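Side-chain contact in glia-derived nexin (Homo sapiens, PDB 4DY0), which inhibits serine proteases such as thrombin, trypsin and urokinase, binds heparin and promotes neurite extension by inhibiting thrombin: residues A[103-106]-A[107-111]. Residues are numbered along the deposited sequence; the frame is centred on the assembly and turned at random.
Sequences IEVP and FVTRN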
loop_
_atom_site.group_PDB
_atom_site.type_symbol
_atom_site.label_atom_id
_atom_site.label_comp_id
_atom_site.label_asym_id
_atom_site.label_seq_id
_atom_site.Cartn_x
_atom_site.Cartn_y
_atom_site.Cartn_z
ATOM N N ILE A 103 26.846 -2.464 -11.405
ATOM C CA ILE A 103 26.167 -3.175 -10.339
ATOM C C ILE A 103 26.507 -4.635 -10.204
ATOM O O ILE A 103 26.506 -5.350 -11.155
ATOM C CB ILE A 103 24.670 -3.143 -10.591
ATOM C CG1 ILE A 103 24.227 -1.766 -11.043
ATOM C CG2 ILE A 103 23.933 -3.612 -9.433
ATOM C CD1 ILE A 103 23.889 -0.841 -10.026
ATOM N N GLU A 104 26.728 -5.078 -8.993
ATOM C CA GLU A 104 27.030 -6.470 -8.673
ATOM C C GLU A 104 25.876 -7.397 -9.041
ATOM O O GLU A 104 24.712 -7.092 -8.779
ATOM C CB GLU A 104 27.381 -6.616 -7.196
ATOM C CG GLU A 104 28.657 -5.894 -6.806
ATOM C CD GLU A 104 28.826 -5.777 -5.306
ATOM O OE1 GLU A 104 28.716 -6.808 -4.608
ATOM O OE2 GLU A 104 29.072 -4.649 -4.827
ATOM N N VAL A 105 26.214 -8.536 -9.638
ATOM C CA VAL A 105 25.225 -9.456 -10.205
ATOM C C VAL A 105 24.234 -10.021 -9.185
ATOM O O VAL A 105 23.027 -10.009 -9.422
ATOM C CB VAL A 105 25.910 -10.627 -10.961
ATOM C CG1 VAL A 105 24.869 -11.495 -11.665
ATOM C CG2 VAL A 105 26.930 -10.088 -11.953
ATOM N N PRO A 106 24.739 -10.537 -8.055
ATOM C CA PRO A 106 23.838 -11.084 -7.043
ATOM C C PRO A 106 22.719 -10.105 -6.685
ATOM O O PRO A 106 21.552 -10.497 -6.629
ATOM C CB PRO A 106 24.760 -11.311 -5.844
ATOM C CG PRO A 106 26.098 -11.590 -6.461
ATOM C CD PRO A 106 26.158 -10.730 -7.702
ATOM N N PHE A 107 23.070 -8.844 -6.455
ATOM C CA PHE A 107 22.075 -7.827 -6.124
ATOM C C PHE A 107 20.998 -7.719 -7.208
ATOM O O PHE A 107 19.809 -7.600 -6.903
ATOM C CB PHE A 107 22.738 -6.464 -5.878
ATOM C CG PHE A 107 21.758 -5.353 -5.620
ATOM C CD1 PHE A 107 21.233 -5.153 -4.352
ATOM C CD2 PHE A 107 21.355 -4.514 -6.646
ATOM C CE1 PHE A 107 20.327 -4.133 -4.111
ATOM C CE2 PHE A 107 20.447 -3.494 -6.413
ATOM C CZ PHE A 107 19.932 -3.304 -5.144
ATOM N N VAL A 108 21.416 -7.763 -8.469
ATOM C CA VAL A 108 20.475 -7.707 -9.587
ATOM C C VAL A 108 19.647 -8.982 -9.642
ATOM O O VAL A 108 18.421 -8.942 -9.768
ATOM C CB VAL A 108 21.196 -7.539 -10.937
ATOM C CG1 VAL A 108 20.192 -7.589 -12.085
ATOM C CG2 VAL A 108 21.981 -6.237 -10.964
ATOM N N THR A 109 20.337 -10.113 -9.540
ATOM C CA THR A 109 19.711 -11.426 -9.599
ATOM C C THR A 109 18.708 -11.638 -8.476
ATOM O O THR A 109 17.539 -11.934 -8.726
ATOM C CB THR A 109 20.772 -12.533 -9.514
ATOM O OG1 THR A 109 21.723 -12.360 -10.571
ATOM C CG2 THR A 109 20.123 -13.905 -9.631
ATOM N N ARG A 110 19.177 -11.495 -7.239
ATOM C CA ARG A 110 18.334 -11.700 -6.064
ATOM C C ARG A 110 17.087 -10.824 -6.100
ATOM O O ARG A 110 15.998 -11.274 -5.747
ATOM C CB ARG A 110 19.124 -11.450 -4.774
ATOM C CG ARG A 110 20.243 -12.459 -4.520
ATOM C CD ARG A 110 19.694 -13.784 -4.009
ATOM N NE ARG A 110 19.367 -13.733 -2.584
ATOM C CZ ARG A 110 18.649 -14.653 -1.944
ATOM N NH1 ARG A 110 18.165 -15.700 -2.602
ATOM N NH2 ARG A 110 18.405 -14.522 -0.646
ATOM N N ASN A 111 17.244 -9.575 -6.528
ATOM C CA ASN A 111 16.105 -8.657 -6.599
ATOM C C ASN A 111 15.049 -9.108 -7.607
ATOM O O ASN A 111 13.850 -9.039 -7.331
ATOM C CB ASN A 111 16.560 -7.221 -6.881
ATOM C CG ASN A 111 16.643 -6.376 -5.617
ATOM O OD1 ASN A 111 15.702 -6.336 -4.825
ATOM N ND2 ASN A 111 17.768 -5.689 -5.430
#
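From one turn further along the helix, Thr109 grips the carbonyl oxygen of Val105 with two donors. Thr109 N gives a nearly straight bond (173°) to Val105 O at 2.7 Å, almost in line with the C=O. Thr109 OG1 donates to the same Val105 O at 2.9 Å from well above the carbonyl plane. With chi1 at -57°, the Thr109 hydroxyl lies beside its own backbone N, which folds it back over the preceding turn and brings Thr109 OG1 to 3.4 Å from Val105 CG1. Pro106 O is the next acceptor, taking Arg110 N at 2.6 Å, and the Arg110 CB and CG methylenes pack close to that oxygen.

This is the opening turn of helix 105-115, with Glu104 at the N-cap and Pro106 early in the first turn; the helix links strands 90-97 and 117-121 of the serpin fold as a beta-alpha-beta crossover. The bond from Val108 N to Glu104 O is weak. Just before the cap, Ile103 turns CG2 onto the helix, meeting Val108 CG2 at 3.6 Å and Phe107 CD2 at 3.9 Å. Asn111 ND2 sits over one face of the Phe107 ring, offset toward its rim, and the same nitrogen bonds weakly to Phe107 O. Further out, Leu48 and Ile308 pack against Phe107, Val119 of strand 117-121 meets Val108, and the Glu104 backbone is hydrogen-bonded to Ile308.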